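Glucosidase (Croceicoccus marinus, PDB 5Z3K) probably hydrolyses O-glycosidic bonds, acting as a beta-glucosidase of glycoside hydrolase family 39. Local coordinates at residues P236-R247 / A286-D297; L72-P80 / K125-I133. One frame throughout, in Å; residues are numbered along the deposited sequence.

Interaction 1 (P236-R247 / A286-D297); sequences PMDFRTIAAEVR and AAAIYMQDSEVD
Pro-236 packs on Ala-286 and Ala-287, its CB 3.5 Å from Ala-287 N, where two successive helices of the (beta/alpha)8 barrel, 238-252 and 277-291, lie side by side. The short helical pieces cross at -37° with axes 8.7 Å apart. Arg-240 reaches across, its CB and CG running over Ser-294 CB with the nearer approach 3.8 Å from CG; CD then passes Asp-293 O. A bend at chi3 (-64°) turns the guanidinium toward the last turn of helix 277-291, where NE and NH2 grip Tyr-290 O side-on. Arg-240 NH2 binds Tyr-290 O at 3.0 Å on a lone pair in the carbonyl plane, whereas Arg-240 NE, at 3.2 Å, comes from above that plane. NE also lies close to Asp-293 O. A positive group would probably suit the carbonyls gathered here. With a methionine in its place Tyr-290 O loses both guanidinium donors, and this carbonyl would probably be left without a mate across the contact. The Asp-293 carboxylate makes its salt bridge with Arg-346.

Met-237, present as selenomethionine, touches two flat groups with different atoms. SE lies over one face of the Arg-240 guanidinium, displaced toward its rim, while Met-237 CE forms a CH-pi contact with Tyr-290, 3.6 Å from the ring centroid and 12° off its normal. The phenol's OH leaves the contact to bond Asp-353 O and Gly-356 N. On the barrel side, Ala-287 CB and Met-291 CE pack against Phe-239; Ala-287 and Met-291 also touch Trp-265 of strand 259-266. Further along, Ala-243 CB meets Val-296 CG2 at 3.6 Å. Beside this pair, water 2 joins the backbones, donating to Arg-240 O and accepting from Glu-295 N, each at 2.8 Å.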
loop_
_atom_site.group_PDB
_atom_site.type_symbol
_atom_site.label_atom_id
_atom_site.label_comp_id
_atom_site.label_asym_id
_atom_site.label_seq_id
_atom_site.Cartn_x
_atom_site.Cartn_y
_atom_site.Cartn_z
ATOM N N PRO A 236 5.285 12.092 7.094
ATOM C CA PRO A 236 4.374 11.490 6.100
ATOM C C PRO A 236 4.581 12.022 4.695
ATOM O O PRO A 236 4.045 11.436 3.742
ATOM C CB PRO A 236 2.974 11.840 6.641
ATOM C CG PRO A 236 3.196 13.085 7.461
ATOM C CD PRO A 236 4.566 12.909 8.087
HETATM N N MSE A 237 5.341 13.104 4.535
HETATM C CA MSE A 237 5.667 13.635 3.220
HETATM C C MSE A 237 6.639 12.732 2.443
HETATM O O MSE A 237 6.704 12.824 1.220
HETATM C CB MSE A 237 6.247 15.056 3.360
HETATM C CG MSE A 237 6.401 15.836 2.042
HETATM SE SE MSE A 237 4.721 16.060 1.027
HETATM C CE MSE A 237 3.789 17.330 2.197
ATOM N N ASP A 238 7.358 11.842 3.143
ATOM C CA ASP A 238 8.462 11.104 2.516
ATOM C C ASP A 238 8.045 10.399 1.231
ATOM O O ASP A 238 8.807 10.355 0.257
ATOM C CB ASP A 238 9.026 10.058 3.476
ATOM C CG ASP A 238 10.046 10.615 4.427
ATOM O OD1 ASP A 238 10.183 11.864 4.510
ATOM O OD2 ASP A 238 10.677 9.787 5.129
ATOM N N PHE A 239 6.849 9.814 1.213
ATOM C CA PHE A 239 6.488 8.981 0.070
ATOM C C PHE A 239 6.369 9.803 -1.204
ATOM O O PHE A 239 6.786 9.352 -2.279
ATOM C CB PHE A 239 5.224 8.210 0.417
ATOM C CG PHE A 239 5.350 7.536 1.734
ATOM C CD1 PHE A 239 6.168 6.418 1.871
ATOM C CD2 PHE A 239 4.751 8.068 2.853
ATOM C CE1 PHE A 239 6.341 5.821 3.098
ATOM C CE2 PHE A 239 4.918 7.480 4.087
ATOM C CZ PHE A 239 5.709 6.362 4.217
ATOM N N ARG A 240 5.863 11.031 -1.098
ATOM C CA ARG A 240 5.856 11.925 -2.255
ATOM C C ARG A 240 7.276 12.285 -2.663
ATOM O O ARG A 240 7.624 12.239 -3.852
ATOM C CB ARG A 240 5.067 13.201 -1.950
ATOM C CG ARG A 240 5.114 14.194 -3.102
ATOM C CD ARG A 240 4.621 15.571 -2.684
ATOM N NE ARG A 240 3.214 15.556 -2.287
ATOM C CZ ARG A 240 2.564 16.636 -1.850
ATOM N NH1 ARG A 240 3.207 17.803 -1.761
ATOM N NH2 ARG A 240 1.288 16.557 -1.504
ATOM N N THR A 241 8.110 12.641 -1.681
ATOM C CA THR A 241 9.499 13.016 -1.962
ATOM C C THR A 241 10.253 11.889 -2.662
ATOM O O THR A 241 10.951 12.127 -3.656
ATOM C CB THR A 241 10.213 13.410 -0.669
ATOM O OG1 THR A 241 9.521 14.505 -0.066
ATOM C CG2 THR A 241 11.668 13.823 -0.944
ATOM N N ILE A 242 10.130 10.654 -2.165
ATOM C CA ILE A 242 10.878 9.562 -2.792
ATOM C C ILE A 242 10.360 9.296 -4.201
ATOM O O ILE A 242 11.141 9.088 -5.140
ATOM C CB ILE A 242 10.827 8.282 -1.936
ATOM C CG1 ILE A 242 11.297 8.546 -0.502
ATOM C CG2 ILE A 242 11.677 7.185 -2.581
ATOM C CD1 ILE A 242 12.707 9.066 -0.409
ATOM N N ALA A 243 9.033 9.299 -4.375
ATOM C CA ALA A 243 8.454 8.966 -5.670
ATOM C C ALA A 243 8.920 9.935 -6.744
ATOM O O ALA A 243 9.125 9.540 -7.896
ATOM C CB ALA A 243 6.923 8.969 -5.588
ATOM N N ALA A 244 9.076 11.211 -6.392
ATOM C CA ALA A 244 9.569 12.181 -7.362
ATOM C C ALA A 244 10.957 11.794 -7.852
ATOM O O ALA A 244 11.235 11.840 -9.058
ATOM C CB ALA A 244 9.572 13.586 -6.751
ATOM N N GLU A 245 11.831 11.379 -6.935
ATOM C CA GLU A 245 13.184 10.996 -7.321
ATOM C C GLU A 245 13.182 9.719 -8.155
ATOM O O GLU A 245 13.916 9.615 -9.147
ATOM C CB GLU A 245 14.053 10.832 -6.076
ATOM C CG GLU A 245 15.477 10.419 -6.385
ATOM C CD GLU A 245 16.221 11.469 -7.189
ATOM O OE1 GLU A 245 15.769 12.637 -7.203
ATOM O OE2 GLU A 245 17.253 11.122 -7.807
ATOM N N VAL A 246 12.349 8.749 -7.783
ATOM C CA VAL A 246 12.270 7.509 -8.549
ATOM C C VAL A 246 11.731 7.786 -9.941
ATOM O O VAL A 246 12.215 7.234 -10.939
ATOM C CB VAL A 246 11.404 6.480 -7.801
ATOM C CG1 VAL A 246 11.212 5.251 -8.659
ATOM C CG2 VAL A 246 12.046 6.128 -6.475
ATOM N N ARG A 247 10.714 8.642 -10.027
ATOM C CA ARG A 247 10.169 9.034 -11.318
ATOM C C ARG A 247 11.257 9.579 -12.229
ATOM O O ARG A 247 11.335 9.207 -13.405
ATOM C CB ARG A 247 9.071 10.080 -11.122
ATOM C CG ARG A 247 8.461 10.547 -12.433
ATOM C CD ARG A 247 7.432 9.542 -12.905
ATOM N NE ARG A 247 7.988 8.595 -13.867
ATOM C CZ ARG A 247 7.402 7.455 -14.226
ATOM N NH1 ARG A 247 6.236 7.104 -13.688
ATOM N NH2 ARG A 247 7.985 6.661 -15.125
ATOM N N ALA A 286 -2.197 11.035 7.138
ATOM C CA ALA A 286 -1.529 12.155 6.475
ATOM C C ALA A 286 -0.697 11.680 5.288
ATOM O O ALA A 286 -0.646 12.351 4.250
ATOM C CB ALA A 286 -0.647 12.926 7.464
ATOM N N ALA A 287 -0.044 10.522 5.410
ATOM C CA ALA A 287 0.772 10.021 4.304
ATOM C C ALA A 287 -0.082 9.713 3.080
ATOM O O ALA A 287 0.288 10.043 1.946
ATOM C CB ALA A 287 1.549 8.769 4.738
ATOM N N ALA A 288 -1.223 9.043 3.292
ATOM C CA ALA A 288 -2.152 8.798 2.196
ATOM C C ALA A 288 -2.597 10.103 1.537
ATOM O O ALA A 288 -2.654 10.195 0.308
ATOM C CB ALA A 288 -3.363 8.019 2.710
ATOM N N ILE A 289 -2.923 11.124 2.337
ATOM C CA ILE A 289 -3.365 12.390 1.758
ATOM C C ILE A 289 -2.246 13.015 0.936
ATOM O O ILE A 289 -2.462 13.459 -0.199
ATOM C CB ILE A 289 -3.867 13.345 2.856
ATOM C CG1 ILE A 289 -5.150 12.761 3.465
ATOM C CG2 ILE A 289 -4.125 14.743 2.270
ATOM C CD1 ILE A 289 -5.664 13.466 4.732
ATOM N N TYR A 290 -1.034 13.054 1.492
ATOM C CA TYR A 290 0.056 13.703 0.770
ATOM C C TYR A 290 0.428 12.934 -0.493
ATOM O O TYR A 290 0.782 13.554 -1.500
ATOM C CB TYR A 290 1.286 13.871 1.672
ATOM C CG TYR A 290 1.101 14.933 2.736
ATOM C CD1 TYR A 290 0.449 16.126 2.450
ATOM C CD2 TYR A 290 1.556 14.727 4.038
ATOM C CE1 TYR A 290 0.259 17.094 3.429
ATOM C CE2 TYR A 290 1.365 15.690 5.030
ATOM C CZ TYR A 290 0.725 16.873 4.711
ATOM O OH TYR A 290 0.537 17.825 5.685
HETATM N N MSE A 291 0.343 11.603 -0.485
HETATM C CA MSE A 291 0.788 10.865 -1.664
HETATM C C MSE A 291 -0.291 10.847 -2.743
HETATM O O MSE A 291 -0.031 10.433 -3.865
HETATM C CB MSE A 291 1.205 9.434 -1.294
HETATM C CG MSE A 291 0.041 8.504 -1.025
HETATM SE SE MSE A 291 0.671 6.670 -0.820
HETATM C CE MSE A 291 1.549 6.804 0.914
ATOM N N GLN A 292 -1.507 11.297 -2.412
ATOM C CA GLN A 292 -2.536 11.416 -3.442
ATOM C C GLN A 292 -2.109 12.386 -4.537
ATOM O O GLN A 292 -2.525 12.246 -5.693
ATOM C CB GLN A 292 -3.864 11.851 -2.812
ATOM C CG GLN A 292 -5.022 12.092 -3.795
ATOM C CD GLN A 292 -5.630 10.823 -4.393
ATOM O OE1 GLN A 292 -6.364 10.892 -5.383
ATOM N NE2 GLN A 292 -5.338 9.665 -3.796
ATOM N N ASP A 293 -1.270 13.359 -4.191
ATOM C CA ASP A 293 -0.667 14.302 -5.129
ATOM C C ASP A 293 0.823 13.963 -5.231
ATOM O O ASP A 293 1.664 14.547 -4.548
ATOM C CB ASP A 293 -0.889 15.734 -4.650
ATOM C CG ASP A 293 -2.351 16.094 -4.567
ATOM O OD1 ASP A 293 -3.062 15.824 -5.558
ATOM O OD2 ASP A 293 -2.786 16.626 -3.513
ATOM N N SER A 294 1.151 12.988 -6.070
ATOM C CA SER A 294 2.529 12.497 -6.106
ATOM C C SER A 294 2.718 11.654 -7.357
ATOM O O SER A 294 1.771 11.381 -8.095
ATOM C CB SER A 294 2.861 11.668 -4.865
ATOM O OG SER A 294 2.332 10.356 -5.005
ATOM N N GLU A 295 3.958 11.214 -7.570
ATOM C CA GLU A 295 4.251 10.302 -8.665
ATOM C C GLU A 295 3.901 8.853 -8.341
ATOM O O GLU A 295 4.093 7.988 -9.201
ATOM C CB GLU A 295 5.730 10.415 -9.057
ATOM C CG GLU A 295 6.126 11.838 -9.485
ATOM C CD GLU A 295 5.362 12.325 -10.706
ATOM O OE1 GLU A 295 4.969 11.489 -11.544
ATOM O OE2 GLU A 295 5.181 13.552 -10.845
ATOM N N VAL A 296 3.380 8.565 -7.142
ATOM C CA VAL A 296 2.918 7.216 -6.836
ATOM C C VAL A 296 1.676 6.906 -7.661
ATOM O O VAL A 296 0.686 7.652 -7.641
ATOM C CB VAL A 296 2.627 7.064 -5.332
ATOM C CG1 VAL A 296 2.099 5.663 -5.031
ATOM C CG2 VAL A 296 3.873 7.367 -4.505
ATOM N N ASP A 297 1.707 5.780 -8.378
ATOM C CA ASP A 297 0.558 5.366 -9.176
ATOM C C ASP A 297 -0.264 4.272 -8.512
ATOM O O ASP A 297 -1.474 4.186 -8.755
ATOM C CB ASP A 297 1.012 4.877 -10.552
ATOM C CG ASP A 297 1.597 5.995 -11.394
ATOM O OD1 ASP A 297 0.979 7.076 -11.447
ATOM O OD2 ASP A 297 2.684 5.806 -11.976
HETATM O O HOH W 1 3.314 11.050 1.123
HETATM O O HOH W 2 5.959 12.540 -6.101
HETATM O O HOH W 3 4.267 8.150 -11.962
#

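Interaction 2 (L72-P80 / K125-I133); sequences LFPDWSADP and KYEQVVENI
Pro-80 and Val-129 bring the two backbones closest, with CA atoms 5.9 Å apart; at the other end Leu-72 CA and Ile-133 CA are 8.1 Å apart. Between these anchor points the irregular segment 72-80 swings away from helix 123-138 through a type I turn, Asp-75 to Ala-78. Asp-75 OD1 accepts from Ser-77 N, an Asx turn, and also from Ser-77 OG, both from the same face of the carboxylate; this probably steadies the turn.

Lys-125 spans the gap. With CG anti to the backbone N (chi1 -167°) and every later torsion extended, Lys-125 NZ arrives at the turn and bonds Trp-76 O at 2.6 Å and Ala-78 O at 2.9 Å. One ammonium group thereby holds two turn carbonyls, and its CE is meanwhile covered by Pro-80 CD. The fold is a (beta/alpha)8 barrel, and the contact lays the long loop between strand 53-55 and helix 89-100 against the helix that follows the next strand, 104-109.

Val-129 gathers the apolar contacts. Val-129 CG2 stands over the centre of the Phe-73 ring, 3.6 Å from the centroid and 7° off the normal, and also touches Trp-76 CZ3 and Pro-80 CB. Trp-76 lays one ring face over Phe-73 CD2, its CH2 reaches Tyr-126 CD1, and its NE1 donates to Asp-64 O; a glycerol, probably a crystallisation additive, lies beside the indole. Leu-72 CD1 meets Ile-133 CD1 at 4.1 Å. Nearly one helical turn beyond Val-129, Asn-132 ND2 donates to Pro-80 O at 3.0 Å with a bent N-H...O angle of 138°, the oxygen lying in the amide plane.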
loop_
_atom_site.group_PDB
_atom_site.type_symbol
_atom_site.label_atom_id
_atom_site.label_comp_id
_atom_site.label_asym_id
_atom_site.label_seq_id
_atom_site.Cartn_x
_atom_site.Cartn_y
_atom_site.Cartn_z
ATOM N N LEU A 72 4.434 -23.058 -4.284
ATOM C CA LEU A 72 3.434 -23.217 -5.338
ATOM C C LEU A 72 3.768 -24.381 -6.260
ATOM O O LEU A 72 2.870 -24.949 -6.892
ATOM C CB LEU A 72 3.316 -21.931 -6.160
ATOM C CG LEU A 72 2.685 -20.689 -5.515
ATOM C CD1 LEU A 72 3.113 -19.451 -6.288
ATOM C CD2 LEU A 72 1.185 -20.809 -5.521
ATOM N N PHE A 73 5.052 -24.720 -6.383
ATOM C CA PHE A 73 5.508 -25.878 -7.146
ATOM C C PHE A 73 6.426 -26.658 -6.215
ATOM O O PHE A 73 7.646 -26.450 -6.209
ATOM C CB PHE A 73 6.217 -25.449 -8.430
ATOM C CG PHE A 73 6.258 -26.516 -9.486
ATOM C CD1 PHE A 73 5.142 -26.778 -10.267
ATOM C CD2 PHE A 73 7.424 -27.238 -9.712
ATOM C CE1 PHE A 73 5.179 -27.756 -11.247
ATOM C CE2 PHE A 73 7.472 -28.209 -10.689
ATOM C CZ PHE A 73 6.345 -28.472 -11.459
ATOM N N PRO A 74 5.867 -27.535 -5.376
ATOM C CA PRO A 74 6.643 -28.061 -4.241
ATOM C C PRO A 74 7.751 -29.022 -4.626
ATOM O O PRO A 74 8.705 -29.161 -3.856
ATOM C CB PRO A 74 5.581 -28.760 -3.377
ATOM C CG PRO A 74 4.427 -28.982 -4.280
ATOM C CD PRO A 74 4.449 -27.907 -5.312
ATOM N N ASP A 75 7.657 -29.684 -5.776
ATOM C CA ASP A 75 8.616 -30.704 -6.201
ATOM C C ASP A 75 9.090 -30.336 -7.598
ATOM O O ASP A 75 8.357 -30.524 -8.575
ATOM C CB ASP A 75 7.969 -32.091 -6.186
ATOM C CG ASP A 75 8.906 -33.203 -6.636
ATOM O OD1 ASP A 75 9.931 -32.941 -7.298
ATOM O OD2 ASP A 75 8.589 -34.370 -6.329
ATOM N N TRP A 76 10.326 -29.853 -7.707
ATOM C CA TRP A 76 10.793 -29.370 -9.002
ATOM C C TRP A 76 11.112 -30.491 -9.991
ATOM O O TRP A 76 11.432 -30.194 -11.147
ATOM C CB TRP A 76 12.005 -28.457 -8.802
ATOM C CG TRP A 76 11.580 -27.069 -8.407
ATOM C CD1 TRP A 76 11.615 -26.518 -7.153
ATOM C CD2 TRP A 76 11.029 -26.073 -9.270
ATOM N NE1 TRP A 76 11.120 -25.228 -7.189
ATOM C CE2 TRP A 76 10.754 -24.932 -8.476
ATOM C CE3 TRP A 76 10.744 -26.029 -10.640
ATOM C CZ2 TRP A 76 10.207 -23.764 -9.012
ATOM C CZ3 TRP A 76 10.205 -24.862 -11.173
ATOM C CH2 TRP A 76 9.944 -23.744 -10.358
ATOM N N SER A 77 11.009 -31.757 -9.594
ATOM C CA SER A 77 11.128 -32.847 -10.554
ATOM C C SER A 77 9.797 -33.209 -11.202
ATOM O O SER A 77 9.779 -34.015 -12.139
ATOM C CB SER A 77 11.719 -34.087 -9.874
ATOM O OG SER A 77 10.802 -34.651 -8.949
ATOM N N ALA A 78 8.691 -32.627 -10.735
ATOM C CA ALA A 78 7.362 -32.995 -11.209
ATOM C C ALA A 78 7.092 -32.433 -12.603
ATOM O O ALA A 78 7.739 -31.492 -13.064
ATOM C CB ALA A 78 6.289 -32.506 -10.233
ATOM N N ASP A 79 6.112 -33.030 -13.268
ATOM C CA ASP A 79 5.683 -32.584 -14.591
ATOM C C ASP A 79 5.070 -31.188 -14.509
ATOM O O ASP A 79 4.016 -31.021 -13.882
ATOM C CB ASP A 79 4.679 -33.599 -15.139
ATOM C CG ASP A 79 4.156 -33.251 -16.520
ATOM O OD1 ASP A 79 4.409 -32.145 -17.039
ATOM O OD2 ASP A 79 3.459 -34.116 -17.090
ATOM N N PRO A 80 5.668 -30.173 -15.143
ATOM C CA PRO A 80 5.119 -28.809 -15.039
ATOM C C PRO A 80 3.852 -28.590 -15.848
ATOM O O PRO A 80 3.248 -27.517 -15.729
ATOM C CB PRO A 80 6.259 -27.938 -15.573
ATOM C CG PRO A 80 6.928 -28.824 -16.576
ATOM C CD PRO A 80 6.859 -30.219 -16.006
ATOM N N LYS A 125 12.443 -24.437 -17.032
ATOM C CA LYS A 125 11.331 -25.002 -16.268
ATOM C C LYS A 125 10.703 -23.956 -15.351
ATOM O O LYS A 125 9.477 -23.925 -15.188
ATOM C CB LYS A 125 11.796 -26.220 -15.463
ATOM C CG LYS A 125 10.643 -27.063 -14.872
ATOM C CD LYS A 125 11.153 -28.325 -14.202
ATOM C CE LYS A 125 10.030 -29.335 -14.031
ATOM N NZ LYS A 125 10.516 -30.676 -13.572
ATOM N N TYR A 126 11.525 -23.100 -14.737
ATOM C CA TYR A 126 10.992 -21.986 -13.956
ATOM C C TYR A 126 9.987 -21.177 -14.779
ATOM O O TYR A 126 8.880 -20.871 -14.321
ATOM C CB TYR A 126 12.156 -21.111 -13.473
ATOM C CG TYR A 126 11.769 -19.984 -12.536
ATOM C CD1 TYR A 126 11.568 -20.218 -11.174
ATOM C CD2 TYR A 126 11.620 -18.688 -13.009
ATOM C CE1 TYR A 126 11.220 -19.170 -10.306
ATOM C CE2 TYR A 126 11.275 -17.642 -12.153
ATOM C CZ TYR A 126 11.079 -17.896 -10.805
ATOM O OH TYR A 126 10.728 -16.866 -9.954
ATOM N N GLU A 127 10.348 -20.866 -16.025
ATOM C CA GLU A 127 9.474 -20.069 -16.882
ATOM C C GLU A 127 8.158 -20.794 -17.175
ATOM O O GLU A 127 7.088 -20.174 -17.147
ATOM C CB GLU A 127 10.217 -19.706 -18.174
ATOM C CG GLU A 127 9.421 -18.834 -19.140
ATOM C CD GLU A 127 10.260 -18.335 -20.315
ATOM O OE1 GLU A 127 11.501 -18.467 -20.262
ATOM O OE2 GLU A 127 9.679 -17.798 -21.282
ATOM N N GLN A 128 8.217 -22.078 -17.437
ATOM C CA GLN A 128 7.020 -22.823 -17.681
ATOM C C GLN A 128 6.105 -22.815 -16.440
ATOM O O GLN A 128 4.951 -22.660 -16.547
ATOM C CB GLN A 128 7.344 -24.284 -18.008
ATOM C CG GLN A 128 8.075 -24.560 -19.277
ATOM C CD GLN A 128 8.250 -26.073 -19.476
ATOM O OE1 GLN A 128 9.199 -26.652 -19.021
ATOM N NE2 GLN A 128 7.271 -26.704 -20.062
ATOM N N VAL A 129 6.693 -22.955 -15.286
ATOM C CA VAL A 129 5.898 -23.034 -14.065
ATOM C C VAL A 129 5.276 -21.674 -13.762
ATOM O O VAL A 129 4.109 -21.593 -13.364
ATOM C CB VAL A 129 6.760 -23.581 -12.911
ATOM C CG1 VAL A 129 6.118 -23.317 -11.563
ATOM C CG2 VAL A 129 6.971 -25.082 -13.113
ATOM N N VAL A 130 6.012 -20.583 -14.015
ATOM C CA VAL A 130 5.429 -19.250 -13.831
ATOM C C VAL A 130 4.258 -19.051 -14.779
ATOM O O VAL A 130 3.211 -18.505 -14.397
ATOM C CB VAL A 130 6.485 -18.145 -14.023
ATOM C CG1 VAL A 130 5.804 -16.751 -14.047
ATOM C CG2 VAL A 130 7.541 -18.209 -12.929
ATOM N N GLU A 131 4.403 -19.508 -16.023
ATOM C CA GLU A 131 3.347 -19.289 -17.005
ATOM C C GLU A 131 2.058 -19.998 -16.596
ATOM O O GLU A 131 0.966 -19.430 -16.713
ATOM C CB GLU A 131 3.811 -19.750 -18.389
ATOM C CG GLU A 131 2.749 -19.641 -19.481
ATOM C CD GLU A 131 3.258 -20.087 -20.842
ATOM O OE1 GLU A 131 4.469 -20.371 -20.965
ATOM O OE2 GLU A 131 2.445 -20.157 -21.788
ATOM N N ASN A 132 2.157 -21.232 -16.096
ATOM C CA ASN A 132 0.945 -21.945 -15.704
ATOM C C ASN A 132 0.375 -21.462 -14.380
ATOM O O ASN A 132 -0.825 -21.633 -14.142
ATOM C CB ASN A 132 1.203 -23.452 -15.646
ATOM C CG ASN A 132 1.302 -24.069 -17.032
ATOM O OD1 ASN A 132 0.815 -23.494 -18.014
ATOM N ND2 ASN A 132 1.943 -25.232 -17.123
ATOM N N ILE A 133 1.198 -20.887 -13.500
ATOM C CA ILE A 133 0.636 -20.189 -12.348
ATOM C C ILE A 133 -0.209 -19.021 -12.828
ATOM O O ILE A 133 -1.324 -18.789 -12.339
ATOM C CB ILE A 133 1.757 -19.733 -11.393
ATOM C CG1 ILE A 133 2.379 -20.951 -10.706
ATOM C CG2 ILE A 133 1.232 -18.710 -10.372
ATOM C CD1 ILE A 133 3.732 -20.696 -10.120
#

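Overall arrangement
From the N terminus, the chain first meets interaction 2, whose segment 72-80 belongs to the loop after strand 53-55. Helix 89-100 and strand 104-109 follow before helix 123-138 brings 125-133 back to close this loop of 44 residues. Strands 151-154, 191-197 and 223-229 come next in the chain, leading to interaction 1, which closes over the 38 residues containing strand 259-266. The two contacts are thus in series, neither nested nor crossed. Their centres lie about 38 Å apart, on opposite sides of the chain's centre: interaction 2 ties a loop to an early barrel helix, interaction 1 joins two later helices.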